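Local coordinates for dihydropteroate synthase (PDB 6DAY), which probably catalyses the condensation of para-aminobenzoate with 6-hydroxymethyl-7,8-dihydropterin diphosphate to give 7,8-dihydropteroate on the way to folate, at residues 55-60 / 94-99; 77-82 / 102-107; 164-169 / 210-215; 191-196 / 221-226. All coordinates share one frame; numbering follows the deposited sequence.

Interaction 1: residues 55-60 / 94-99; sequences EGADLL and TALPLS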
loop_
_atom_site.group_PDB
_atom_site.type_symbol
_atom_site.label_atom_id
_atom_site.label_comp_id
_atom_site.label_asym_id
_atom_site.label_seq_id
_atom_site.Cartn_x
_atom_site.Cartn_y
_atom_site.Cartn_z
ATOM N N GLU D 55 -0.142 -5.051 -16.858
ATOM C CA GLU D 55 1.284 -5.163 -16.557
ATOM C C GLU D 55 1.889 -6.404 -17.199
ATOM O O GLU D 55 3.106 -6.627 -17.053
ATOM C CB GLU D 55 1.539 -5.223 -15.055
ATOM C CG GLU D 55 1.201 -3.923 -14.305
ATOM C CD GLU D 55 1.561 -3.923 -12.832
ATOM O OE1 GLU D 55 2.181 -4.891 -12.360
ATOM O OE2 GLU D 55 1.224 -2.939 -12.141
ATOM N N GLY D 56 1.074 -7.204 -17.862
ATOM C CA GLY D 56 1.590 -8.345 -18.609
ATOM C C GLY D 56 1.408 -9.711 -17.969
ATOM O O GLY D 56 2.066 -10.671 -18.391
ATOM N N ALA D 57 0.539 -9.846 -16.979
ATOM C CA ALA D 57 0.266 -11.179 -16.436
ATOM C C ALA D 57 -0.196 -12.137 -17.538
ATOM O O ALA D 57 -0.930 -11.775 -18.460
ATOM C CB ALA D 57 -0.830 -11.107 -15.340
ATOM N N ASP D 58 0.222 -13.374 -17.419
ATOM C CA ASP D 58 -0.258 -14.396 -18.346
ATOM C C ASP D 58 -1.530 -15.048 -17.864
ATOM O O ASP D 58 -2.249 -15.649 -18.675
ATOM C CB ASP D 58 0.820 -15.450 -18.535
ATOM C CG ASP D 58 2.103 -14.850 -19.154
ATOM O OD1 ASP D 58 2.029 -14.474 -20.356
ATOM O OD2 ASP D 58 3.142 -14.735 -18.462
ATOM N N LEU D 59 -1.811 -14.944 -16.568
ATOM C CA LEU D 59 -3.052 -15.488 -16.013
ATOM C C LEU D 59 -3.269 -14.811 -14.666
ATOM O O LEU D 59 -2.364 -14.181 -14.142
ATOM C CB LEU D 59 -2.977 -17.008 -15.870
ATOM C CG LEU D 59 -1.998 -17.651 -14.902
ATOM C CD1 LEU D 59 -2.512 -19.053 -14.563
ATOM C CD2 LEU D 59 -0.587 -17.724 -15.513
ATOM N N LEU D 60 -4.514 -14.862 -14.139
ATOM C CA LEU D 60 -4.797 -14.225 -12.859
ATOM C C LEU D 60 -5.295 -15.297 -11.907
ATOM O O LEU D 60 -6.002 -16.204 -12.339
ATOM C CB LEU D 60 -5.869 -13.145 -12.992
ATOM C CG LEU D 60 -5.524 -11.980 -13.913
ATOM C CD1 LEU D 60 -6.742 -11.050 -14.073
ATOM C CD2 LEU D 60 -4.320 -11.190 -13.391
ATOM N N THR D 94 -11.233 -9.345 -19.367
ATOM C CA THR D 94 -9.872 -9.753 -19.727
ATOM C C THR D 94 -9.941 -10.883 -20.738
ATOM O O THR D 94 -10.986 -11.498 -20.922
ATOM C CB THR D 94 -9.052 -10.236 -18.514
ATOM O OG1 THR D 94 -9.588 -11.477 -18.041
ATOM C CG2 THR D 94 -9.051 -9.227 -17.393
ATOM N N ALA D 95 -8.830 -11.109 -21.453
ATOM C CA ALA D 95 -8.706 -12.274 -22.313
ATOM C C ALA D 95 -7.835 -13.374 -21.699
ATOM O O ALA D 95 -7.612 -14.409 -22.343
ATOM C CB ALA D 95 -8.127 -11.849 -23.674
ATOM N N LEU D 96 -7.351 -13.182 -20.445
ATOM C CA LEU D 96 -6.416 -14.054 -19.741
ATOM C C LEU D 96 -7.103 -15.284 -19.163
ATOM O O LEU D 96 -8.223 -15.200 -18.678
ATOM C CB LEU D 96 -5.775 -13.307 -18.559
ATOM C CG LEU D 96 -4.823 -12.172 -18.916
ATOM C CD1 LEU D 96 -4.090 -11.774 -17.624
ATOM C CD2 LEU D 96 -3.872 -12.628 -20.015
ATOM N N PRO D 97 -6.390 -16.405 -19.071
ATOM C CA PRO D 97 -6.897 -17.515 -18.252
ATOM C C PRO D 97 -7.045 -17.048 -16.806
ATOM O O PRO D 97 -6.256 -16.243 -16.312
ATOM C CB PRO D 97 -5.807 -18.586 -18.389
ATOM C CG PRO D 97 -4.989 -18.201 -19.574
ATOM C CD PRO D 97 -5.160 -16.740 -19.800
ATOM N N LEU D 98 -8.084 -17.533 -16.131
ATOM C CA LEU D 98 -8.368 -17.189 -14.748
ATOM C C LEU D 98 -8.367 -18.451 -13.901
ATOM O O LEU D 98 -9.062 -19.419 -14.213
ATOM C CB LEU D 98 -9.751 -16.511 -14.619
ATOM C CG LEU D 98 -10.023 -15.315 -15.544
ATOM C CD1 LEU D 98 -11.440 -14.858 -15.334
ATOM C CD2 LEU D 98 -9.026 -14.134 -15.264
ATOM N N SER D 99 -7.639 -18.409 -12.809
ATOM C CA SER D 99 -7.569 -19.483 -11.846
ATOM C C SER D 99 -8.288 -19.051 -10.576
ATOM O O SER D 99 -8.357 -17.865 -10.263
ATOM C CB SER D 99 -6.100 -19.814 -11.538
ATOM O OG SER D 99 -5.969 -20.653 -10.409
#
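Leu60 and Leu98 are paired as parallel neighbours where strands 59-63 and 98-101 begin, and their side chains lie next to each other, pointing the same way. The backbone of Leu60 is gripped at both ends: its N donates to Pro97 O at 3.1 Å, and its O accepts from Ser99 N at 2.8 Å.

The Leu60 side chain starts at CB, which rests on Leu98 CD2 at 4.0 Å. With CG beside the backbone N (chi1 -61°), the chain leans back toward the loop before the second strand, and CG meets Leu96 CD1 at 4.0 Å, the two leucines crossing at about a right angle. Of the two methyls, CD1 also lies against Leu98 CD2 and ends 4.4 Å from Thr94 CG2. Leu52 of helix 41-54 and Leu90 of helix 76-93 pack on the same side chain.

Leu96 reaches to the loop before strand 59-63, where its two methyls both sit against Ala57 O, CD1 at 3.3 Å. Next to it, Pro97 sets CD against Asp58 O at 3.3 Å, while Pro97 CB touches Leu59 CB on the other side of the strand pair. The carboxylate of Asp58 is engaged elsewhere, by Val22 N.

Strands 59-63 and 98-101 with helix 76-93 between them form a beta-alpha-beta unit of the TIM barrel. The polar work across the contact is done by the backbone alone, with aliphatic groups sealing it, so the register is fixed by main-chain bonds while the leucines give helices 41-54 and 76-93 an apolar surface to pack on.

Interaction 2: residues 77-82 / 102-107; sequences EEELRR and TFKPEV. With PAB (4-aminobenzoic acid), chain F.
Glu79 supplies the polar part of the contact, holding Lys104 with one carboxylate oxygen and Thr102 with the other. Lys104 NZ forms a salt bridge to Glu79 OE1 at 2.7 Å, approaching nearly along the C-O direction; the lysine chain is extended as far as CE and then bends (chi4 72°). Glu65 is a second acidic partner of the same ammonium, and Val74 O also accepts from it, so the lysine sits between two carboxylates and probably offsets their mutual repulsion.

Two hydrogen bonds converge on the other oxygen, OE2. Thr102 OG1 donates to Glu79 OE2 at 2.8 Å, from above the carboxylate plane (38° out of it), while accepting from Lys104 N in an ST turn. A water gives a proton to Glu79 OE2 at 2.7 Å and accepts one from Phe103 N.

The apolar pair is Leu80 and Val107, whose chains slide past each other in opposite directions with Leu80 CD2 3.9 Å from Val107 CG2; the same Val107 CG2 also lies against the Glu79 side chain, 3.7 Å from CD. Phe33 of the second subunit also packs on Leu80.

On the bound 4-aminobenzoic acid, Arg82 NH2 comes within 3.2 Å of ring atom C2. Its guanidinium is steadied by Glu78, whose OE2 accepts from Arg82 NE.

Lys104 holds the N-cap position of helix 105-114. The loop after strand 98-101 is a beta-to-alpha loop of the TIM barrel, tied here to the neighbouring helix 76-93 by the Glu79 bonds.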
loop_
_atom_site.group_PDB
_atom_site.type_symbol
_atom_site.label_atom_id
_atom_site.label_comp_id
_atom_site.label_asym_id
_atom_site.label_seq_id
_atom_site.Cartn_x
_atom_site.Cartn_y
_atom_site.Cartn_z
ATOM N N GLU D 77 -20.080 -19.658 2.202
ATOM C CA GLU D 77 -20.987 -18.639 1.669
ATOM C C GLU D 77 -20.256 -17.320 1.455
ATOM O O GLU D 77 -20.457 -16.656 0.440
ATOM C CB GLU D 77 -22.204 -18.444 2.606
ATOM N N GLU D 78 -19.356 -16.961 2.364
ATOM C CA GLU D 78 -18.614 -15.708 2.226
ATOM C C GLU D 78 -17.555 -15.816 1.136
ATOM O O GLU D 78 -17.355 -14.867 0.376
ATOM C CB GLU D 78 -17.988 -15.322 3.573
ATOM C CG GLU D 78 -17.098 -14.071 3.529
ATOM C CD GLU D 78 -17.832 -12.806 3.151
ATOM O OE1 GLU D 78 -19.052 -12.706 3.429
ATOM O OE2 GLU D 78 -17.181 -11.903 2.585
ATOM N N GLU D 79 -16.894 -16.977 1.038
ATOM C CA GLU D 79 -15.898 -17.172 -0.010
ATOM C C GLU D 79 -16.538 -17.005 -1.382
ATOM O O GLU D 79 -15.985 -16.328 -2.258
ATOM C CB GLU D 79 -15.245 -18.555 0.148
ATOM C CG GLU D 79 -14.022 -18.715 -0.744
ATOM C CD GLU D 79 -13.302 -20.054 -0.574
ATOM O OE1 GLU D 79 -13.686 -20.861 0.303
ATOM O OE2 GLU D 79 -12.338 -20.291 -1.330
ATOM N N LEU D 80 -17.746 -17.564 -1.564
ATOM C CA LEU D 80 -18.469 -17.388 -2.822
ATOM C C LEU D 80 -18.837 -15.925 -3.051
ATOM O O LEU D 80 -18.718 -15.422 -4.174
ATOM C CB LEU D 80 -19.761 -18.239 -2.823
ATOM C CG LEU D 80 -19.540 -19.753 -2.823
ATOM C CD1 LEU D 80 -20.850 -20.494 -2.502
ATOM C CD2 LEU D 80 -19.009 -20.155 -4.190
ATOM N N ARG D 81 -19.279 -15.215 -1.999
ATOM C CA ARG D 81 -19.646 -13.811 -2.163
ATOM C C ARG D 81 -18.449 -12.979 -2.590
ATOM O O ARG D 81 -18.606 -11.943 -3.236
ATOM C CB ARG D 81 -20.225 -13.236 -0.854
ATOM C CG ARG D 81 -21.716 -13.242 -0.793
ATOM C CD ARG D 81 -22.205 -12.373 0.347
ATOM N NE ARG D 81 -21.974 -13.005 1.636
ATOM C CZ ARG D 81 -22.731 -13.980 2.124
ATOM N NH1 ARG D 81 -23.750 -14.433 1.411
ATOM N NH2 ARG D 81 -22.467 -14.507 3.312
ATOM N N ARG D 82 -17.251 -13.446 -2.290
ATOM C CA ARG D 82 -16.045 -12.702 -2.665
ATOM C C ARG D 82 -15.603 -13.036 -4.076
ATOM O O ARG D 82 -15.391 -12.136 -4.889
ATOM C CB ARG D 82 -14.939 -13.035 -1.680
ATOM C CG ARG D 82 -15.191 -12.485 -0.300
ATOM C CD ARG D 82 -14.126 -12.962 0.648
ATOM N NE ARG D 82 -14.391 -12.461 1.994
ATOM C CZ ARG D 82 -13.561 -12.604 3.017
ATOM N NH1 ARG D 82 -12.403 -13.236 2.842
ATOM N NH2 ARG D 82 -13.891 -12.110 4.211
ATOM N N THR D 102 -8.769 -21.962 -4.233
ATOM C CA THR D 102 -9.727 -22.443 -3.236
ATOM C C THR D 102 -9.416 -23.907 -2.982
ATOM O O THR D 102 -8.854 -24.579 -3.856
ATOM C CB THR D 102 -11.174 -22.310 -3.714
ATOM O OG1 THR D 102 -12.050 -22.714 -2.654
ATOM C CG2 THR D 102 -11.466 -23.229 -4.929
ATOM N N PHE D 103 -9.788 -24.394 -1.792
ATOM C CA PHE D 103 -9.719 -25.821 -1.522
ATOM C C PHE D 103 -11.101 -26.451 -1.406
ATOM O O PHE D 103 -11.201 -27.675 -1.195
ATOM C CB PHE D 103 -8.882 -26.127 -0.263
ATOM C CG PHE D 103 -9.405 -25.532 1.001
ATOM C CD1 PHE D 103 -10.383 -26.180 1.755
ATOM C CD2 PHE D 103 -8.863 -24.344 1.479
ATOM C CE1 PHE D 103 -10.860 -25.612 2.951
ATOM C CE2 PHE D 103 -9.334 -23.771 2.660
ATOM C CZ PHE D 103 -10.328 -24.402 3.398
ATOM N N LYS D 104 -12.175 -25.669 -1.623
ATOM C CA LYS D 104 -13.549 -26.150 -1.391
ATOM C C LYS D 104 -14.199 -26.563 -2.697
ATOM O O LYS D 104 -14.288 -25.756 -3.630
ATOM C CB LYS D 104 -14.373 -25.053 -0.724
ATOM C CG LYS D 104 -13.838 -24.605 0.619
ATOM C CD LYS D 104 -14.866 -23.674 1.304
ATOM C CE LYS D 104 -14.423 -23.240 2.694
ATOM N NZ LYS D 104 -13.290 -22.240 2.584
ATOM N N PRO D 105 -14.693 -27.800 -2.812
ATOM C CA PRO D 105 -15.295 -28.219 -4.082
ATOM C C PRO D 105 -16.477 -27.356 -4.487
ATOM O O PRO D 105 -16.708 -27.161 -5.685
ATOM C CB PRO D 105 -15.700 -29.680 -3.821
ATOM C CG PRO D 105 -15.654 -29.852 -2.315
ATOM C CD PRO D 105 -14.611 -28.870 -1.820
ATOM N N GLU D 106 -17.244 -26.835 -3.524
ATOM C CA GLU D 106 -18.387 -26.010 -3.886
ATOM C C GLU D 106 -17.945 -24.748 -4.602
ATOM O O GLU D 106 -18.610 -24.302 -5.554
ATOM C CB GLU D 106 -19.178 -25.626 -2.620
ATOM C CG GLU D 106 -19.724 -26.805 -1.784
ATOM C CD GLU D 106 -18.769 -27.285 -0.667
ATOM O OE1 GLU D 106 -17.506 -27.217 -0.785
ATOM O OE2 GLU D 106 -19.307 -27.757 0.351
ATOM N N VAL D 107 -16.806 -24.177 -4.180
ATOM C CA VAL D 107 -16.264 -22.975 -4.809
ATOM C C VAL D 107 -15.624 -23.320 -6.146
ATOM O O VAL D 107 -15.820 -22.600 -7.128
ATOM C CB VAL D 107 -15.267 -22.273 -3.871
ATOM C CG1 VAL D 107 -14.675 -21.000 -4.552
ATOM C CG2 VAL D 107 -15.913 -21.908 -2.520
HETATM C "C1'" PAB F . -17.279 -12.162 7.445
HETATM O "O1'" PAB F . -18.359 -12.368 8.032
HETATM O "O2'" PAB F . -17.178 -11.214 6.632
HETATM C C1 PAB F . -16.095 -13.076 7.722
HETATM C C2 PAB F . -14.842 -12.731 7.247
HETATM C C3 PAB F . -13.763 -13.563 7.494
HETATM C C4 PAB F . -13.940 -14.730 8.220
HETATM C C5 PAB F . -15.196 -15.067 8.703
HETATM C C6 PAB F . -16.274 -14.239 8.448
HETATM N N4 PAB F . -12.801 -15.587 8.481
HETATM O O HOH W 1 -10.591 -21.901 0.031
#

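Interaction 3: residues 164-169 / 210-215; sequences AEVHRF and PRLCEL
The weakly bonded helix 209-212 comes up against helix 162-179 at His167 and Leu212, whose CA atoms are 6.4 Å apart, and the chain then runs on past the imidazole as far as Leu215.

His167 carries most of the contact. Its CG stands opposite the backbone N (chi1 -173°), which carries the ring out between three residues of the other segment. Leu215 covers one face: CD1 makes a CH-pi contact 4.2 Å from the ring centroid of His167, while CD2 of the same leucine lies 3.4 Å from His167 NE2. Leu212 CD2 touches both His167 CA and the ring atom CD2, each at 3.8 Å, approaching the ring obliquely. Farther along, Leu212 CD1 reaches Val166 CG1 at 4.4 Å. Arg211, bent at chi2 and chi3, brings the edge of its guanidinium to the NE2 end of the ring, the two planes 48° apart, but it is poorly ordered; its carbonyl O lies at the ring edge, in plane.

Leu212 also packs on Leu170 and Leu215 on Val171, extending the apolar seam along helix 162-179. The contact thus rests largely on methyl groups packed round the imidazole, and Arg211 O is buried here without a polar partner in the model.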
loop_
_atom_site.group_PDB
_atom_site.type_symbol
_atom_site.label_atom_id
_atom_site.label_comp_id
_atom_site.label_asym_id
_atom_site.label_seq_id
_atom_site.Cartn_x
_atom_site.Cartn_y
_atom_site.Cartn_z
ATOM N N ALA D 164 12.823 -34.268 -0.026
ATOM C CA ALA D 164 12.296 -35.608 -0.310
ATOM C C ALA D 164 10.842 -35.731 0.145
ATOM O O ALA D 164 10.051 -36.444 -0.481
ATOM C CB ALA D 164 13.142 -36.679 0.365
ATOM N N GLU D 165 10.509 -35.132 1.293
ATOM C CA GLU D 165 9.142 -35.216 1.808
ATOM C C GLU D 165 8.160 -34.477 0.902
ATOM O O GLU D 165 7.048 -34.968 0.637
ATOM C CB GLU D 165 9.099 -34.701 3.249
ATOM C CG GLU D 165 9.551 -35.777 4.254
ATOM C CD GLU D 165 9.930 -35.239 5.630
ATOM O OE1 GLU D 165 11.116 -35.369 6.015
ATOM O OE2 GLU D 165 9.045 -34.712 6.338
ATOM N N VAL D 166 8.536 -33.286 0.438
ATOM C CA VAL D 166 7.662 -32.582 -0.501
ATOM C C VAL D 166 7.550 -33.379 -1.788
ATOM O O VAL D 166 6.467 -33.529 -2.365
ATOM C CB VAL D 166 8.185 -31.160 -0.772
ATOM C CG1 VAL D 166 7.460 -30.541 -1.954
ATOM C CG2 VAL D 166 8.027 -30.287 0.464
ATOM N N HIS D 167 8.671 -33.925 -2.246
ATOM C CA HIS D 167 8.643 -34.697 -3.474
ATOM C C HIS D 167 7.705 -35.880 -3.319
ATOM O O HIS D 167 6.856 -36.119 -4.171
ATOM C CB HIS D 167 10.051 -35.183 -3.814
ATOM C CG HIS D 167 10.162 -35.840 -5.153
ATOM N ND1 HIS D 167 9.876 -37.172 -5.365
ATOM C CD2 HIS D 167 10.591 -35.352 -6.347
ATOM C CE1 HIS D 167 10.097 -37.471 -6.633
ATOM N NE2 HIS D 167 10.517 -36.383 -7.253
ATOM N N ARG D 168 7.849 -36.612 -2.217
ATOM C CA ARG D 168 7.035 -37.788 -1.969
ATOM C C ARG D 168 5.551 -37.428 -1.937
ATOM O O ARG D 168 4.721 -38.115 -2.545
ATOM C CB ARG D 168 7.477 -38.459 -0.659
ATOM N N PHE D 169 5.202 -36.364 -1.201
ATOM C CA PHE D 169 3.800 -35.942 -1.130
ATOM C C PHE D 169 3.252 -35.613 -2.517
ATOM O O PHE D 169 2.130 -36.001 -2.867
ATOM C CB PHE D 169 3.670 -34.736 -0.198
ATOM C CG PHE D 169 2.290 -34.133 -0.152
ATOM C CD1 PHE D 169 1.343 -34.599 0.755
ATOM C CD2 PHE D 169 1.953 -33.083 -0.981
ATOM C CE1 PHE D 169 0.056 -34.035 0.823
ATOM C CE2 PHE D 169 0.671 -32.511 -0.919
ATOM C CZ PHE D 169 -0.275 -32.992 -0.017
ATOM N N PRO D 210 14.985 -28.241 -9.348
ATOM C CA PRO D 210 15.052 -29.070 -10.561
ATOM C C PRO D 210 14.587 -30.493 -10.335
ATOM O O PRO D 210 13.982 -31.088 -11.237
ATOM C CB PRO D 210 16.547 -29.003 -10.925
ATOM C CG PRO D 210 16.939 -27.672 -10.467
ATOM C CD PRO D 210 16.249 -27.506 -9.154
ATOM N N ARG D 211 14.776 -31.014 -9.117
ATOM C CA ARG D 211 14.393 -32.374 -8.764
ATOM C C ARG D 211 12.876 -32.564 -8.826
ATOM O O ARG D 211 12.389 -33.669 -9.091
ATOM C CB ARG D 211 14.964 -32.663 -7.365
ATOM C CG ARG D 211 14.609 -33.995 -6.746
ATOM C CD ARG D 211 15.563 -35.088 -7.215
ATOM N NE ARG D 211 15.323 -35.464 -8.609
ATOM C CZ ARG D 211 14.226 -36.083 -9.045
ATOM N NH1 ARG D 211 13.260 -36.412 -8.198
ATOM N NH2 ARG D 211 14.093 -36.381 -10.331
ATOM N N LEU D 212 12.119 -31.508 -8.618
ATOM C CA LEU D 212 10.674 -31.595 -8.727
ATOM C C LEU D 212 10.184 -31.405 -10.144
ATOM O O LEU D 212 9.090 -31.863 -10.475
ATOM C CB LEU D 212 10.004 -30.511 -7.870
ATOM C CG LEU D 212 9.713 -30.673 -6.385
ATOM C CD1 LEU D 212 9.008 -29.409 -5.898
ATOM C CD2 LEU D 212 8.874 -31.922 -6.092
ATOM N N CYS D 213 10.985 -30.793 -11.003
ATOM C CA CYS D 213 10.539 -30.591 -12.368
ATOM C C CYS D 213 10.684 -31.854 -13.199
ATOM O O CYS D 213 10.213 -31.880 -14.341
ATOM C CB CYS D 213 11.334 -29.415 -12.992
ATOM S SG CYS D 213 11.133 -27.831 -12.104
ATOM N N GLU D 214 11.256 -32.907 -12.612
ATOM C CA GLU D 214 11.501 -34.170 -13.287
ATOM C C GLU D 214 10.384 -35.160 -13.035
ATOM O O GLU D 214 10.577 -36.369 -13.194
ATOM C CB GLU D 214 12.839 -34.764 -12.835
ATOM N N LEU D 215 9.201 -34.663 -12.686
ATOM C CA LEU D 215 8.019 -35.496 -12.563
ATOM C C LEU D 215 7.116 -35.324 -13.766
ATOM O O LEU D 215 6.015 -35.880 -13.791
ATOM C CB LEU D 215 7.265 -35.163 -11.271
ATOM C CG LEU D 215 8.058 -35.436 -9.989
ATOM C CD1 LEU D 215 7.326 -34.877 -8.742
ATOM C CD2 LEU D 215 8.360 -36.939 -9.860
#

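Interaction 4: residues 191-196 / 221-226; sequences PGFGFG and AGLSRK. With PAB (4-aminobenzoic acid), chain R.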
loop_
_atom_site.group_PDB
_atom_site.type_symbol
_atom_site.label_atom_id
_atom_site.label_comp_id
_atom_site.label_asym_id
_atom_site.label_seq_id
_atom_site.Cartn_x
_atom_site.Cartn_y
_atom_site.Cartn_z
ATOM N N PRO D 191 5.566 -26.667 -4.696
ATOM C CA PRO D 191 6.148 -27.092 -3.413
ATOM C C PRO D 191 5.591 -26.339 -2.222
ATOM O O PRO D 191 5.927 -26.692 -1.078
ATOM C CB PRO D 191 7.645 -26.795 -3.585
ATOM C CG PRO D 191 7.684 -25.717 -4.555
ATOM C CD PRO D 191 6.587 -26.008 -5.552
ATOM N N GLY D 192 4.830 -25.278 -2.452
ATOM C CA GLY D 192 4.205 -24.563 -1.343
ATOM C C GLY D 192 5.202 -23.787 -0.506
ATOM O O GLY D 192 5.263 -23.943 0.721
ATOM N N PHE D 193 6.003 -22.935 -1.140
ATOM C CA PHE D 193 6.889 -22.112 -0.347
ATOM C C PHE D 193 6.103 -21.337 0.708
ATOM O O PHE D 193 5.017 -20.818 0.433
ATOM C CB PHE D 193 7.617 -21.160 -1.282
ATOM C CG PHE D 193 8.579 -21.838 -2.209
ATOM C CD1 PHE D 193 9.751 -22.399 -1.717
ATOM C CD2 PHE D 193 8.351 -21.878 -3.575
ATOM C CE1 PHE D 193 10.682 -22.987 -2.557
ATOM C CE2 PHE D 193 9.276 -22.479 -4.433
ATOM C CZ PHE D 193 10.456 -23.046 -3.904
ATOM N N GLY D 194 6.655 -21.290 1.933
ATOM C CA GLY D 194 6.056 -20.578 3.042
ATOM C C GLY D 194 5.016 -21.343 3.850
ATOM O O GLY D 194 4.660 -20.883 4.945
ATOM N N PHE D 195 4.493 -22.478 3.354
ATOM C CA PHE D 195 3.399 -23.182 4.041
ATOM C C PHE D 195 3.989 -24.245 4.957
ATOM O O PHE D 195 4.266 -25.367 4.527
ATOM C CB PHE D 195 2.419 -23.816 3.054
ATOM C CG PHE D 195 1.508 -22.825 2.382
ATOM C CD1 PHE D 195 1.969 -22.026 1.345
ATOM C CD2 PHE D 195 0.188 -22.698 2.782
ATOM C CE1 PHE D 195 1.125 -21.130 0.702
ATOM C CE2 PHE D 195 -0.653 -21.800 2.156
ATOM C CZ PHE D 195 -0.187 -21.020 1.113
ATOM N N GLY D 196 4.169 -23.907 6.226
ATOM C CA GLY D 196 4.740 -24.904 7.093
ATOM C C GLY D 196 6.216 -25.143 6.868
ATOM O O GLY D 196 6.685 -26.257 7.113
ATOM N N ALA D 221 5.947 -21.869 -8.836
ATOM C CA ALA D 221 6.647 -21.394 -7.653
ATOM C C ALA D 221 6.031 -20.073 -7.206
ATOM O O ALA D 221 5.793 -19.191 -8.032
ATOM C CB ALA D 221 8.131 -21.177 -7.932
ATOM N N GLY D 222 5.788 -19.950 -5.915
ATOM C CA GLY D 222 5.204 -18.728 -5.383
ATOM C C GLY D 222 5.911 -18.311 -4.122
ATOM O O GLY D 222 5.641 -18.853 -3.058
ATOM N N LEU D 223 6.859 -17.358 -4.227
ATOM C CA LEU D 223 7.562 -16.854 -3.052
ATOM C C LEU D 223 7.272 -15.385 -2.821
ATOM O O LEU D 223 7.990 -14.726 -2.066
ATOM C CB LEU D 223 9.076 -17.044 -3.199
ATOM C CG LEU D 223 9.531 -18.483 -3.361
ATOM C CD1 LEU D 223 9.990 -18.738 -4.797
ATOM C CD2 LEU D 223 10.632 -18.761 -2.389
ATOM N N SER D 224 6.218 -14.870 -3.436
ATOM C CA SER D 224 6.031 -13.417 -3.512
ATOM C C SER D 224 5.782 -12.774 -2.157
ATOM O O SER D 224 4.752 -13.021 -1.501
ATOM C CB SER D 224 4.902 -13.108 -4.494
ATOM O OG SER D 224 4.757 -11.700 -4.681
ATOM N N ARG D 225 6.689 -11.880 -1.769
ATOM C CA ARG D 225 6.601 -11.091 -0.547
ATOM C C ARG D 225 6.476 -11.950 0.693
ATOM O O ARG D 225 6.006 -11.488 1.725
ATOM C CB ARG D 225 5.459 -10.080 -0.608
ATOM C CG ARG D 225 5.464 -9.221 -1.864
ATOM C CD ARG D 225 4.361 -8.145 -1.725
ATOM N NE ARG D 225 4.406 -7.210 -2.838
ATOM C CZ ARG D 225 3.670 -6.110 -2.922
ATOM N NH1 ARG D 225 2.798 -5.803 -1.965
ATOM N NH2 ARG D 225 3.808 -5.318 -3.968
ATOM N N LYS D 226 6.913 -13.201 0.629
ATOM C CA LYS D 226 6.737 -14.052 1.788
ATOM C C LYS D 226 7.743 -13.731 2.898
ATOM O O LYS D 226 8.791 -13.076 2.697
ATOM C CB LYS D 226 6.866 -15.499 1.365
ATOM C CG LYS D 226 5.753 -15.881 0.403
ATOM C CD LYS D 226 5.360 -17.309 0.592
ATOM C CE LYS D 226 4.207 -17.695 -0.344
ATOM N NZ LYS D 226 2.950 -16.987 -0.033
HETATM C "C1'" PAB R . 4.389 -16.496 4.202
HETATM O "O1'" PAB R . 4.649 -15.270 4.282
HETATM O "O2'" PAB R . 5.210 -17.334 4.625
HETATM C C1 PAB R . 3.080 -16.962 3.587
HETATM C C2 PAB R . 2.250 -16.006 3.032
HETATM C C3 PAB R . 1.051 -16.375 2.460
HETATM C C4 PAB R . 0.673 -17.706 2.452
HETATM C C5 PAB R . 1.506 -18.672 3.014
HETATM C C6 PAB R . 2.715 -18.308 3.582
HETATM N N4 PAB R . -0.607 -18.062 1.852
HETATM O O HOH W 2 5.125 -22.085 -3.860
HETATM O O HOH W 3 3.759 -20.708 -1.978
#
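Phe193 is covered on one ring face by Leu223: Leu223 CD2 makes a CH-pi contact 3.9 Å from the centroid of the Phe193 ring, and Leu223 CG comes to 3.6 Å from Phe193 CD2. Ala221 meets the edge of the same ring, its CB 3.9 Å from Phe193 CE2. Closer to the backbone, Phe193 CB rests on Gly222 O. Lys226 bends at chi2 (-147°) and again at chi4 (-66°), and this course takes its CE past Phe193 O at 3.3 Å.

The main chains meet through water. One water accepts from both Phe193 N and Gly222 N, joining two donors that could not bond to each other; a second lies near Phe193 O and Gly222 O.

Type II turns hold these groups in place. One, from Gly192 to Phe195, has Gly194 at positive phi, and its backbone passes beside Lys226 CD; the other runs from Leu223 to Lys226, at the N-cap position of helix 227-233. Behind Phe193 stand Asn202, Leu205 and Leu206 of helix 199-207, while His249 takes the N-H of Leu223.

The turns open onto bound 4-aminobenzoic acid. Phe195 puts a ring face under its C5, with Phe195 CZ 3.1 Å from N4, and Lys226 NZ is 3.2 Å from ring atom C3. Arg227 N is hydrogen-bonded to the same ligand, and a sulfate lies near Lys226. Loops after strands 187-190 and 220-221 lining a ligand pocket are the usual layout of a TIM-barrel active site, consistent with substrate binding here.

Overall arrangement
All four contacts belong to one TIM-barrel family domain. Interaction 1 pairs strands 59-63 and 98-101; interaction 2 joins the helix 76-93 between them to the loop and helix that follow strand 98-101. Their centres are 21 Å apart and the pairs meet only as neighbours in sequence. Interactions 3 and 4 alternate along the chain and touch, with Leu212 CD1 3.7 Å from Pro191 CB, so the outer helix packing backs directly onto the loop at the pocket. Interaction 1 lies across the chain's centre from both of these, about 20 Å from interaction 4 between centres. Interactions 2 and 4 come within about 9 Å of each other at their nearest atoms, and each has its own bound 4-aminobenzoic acid.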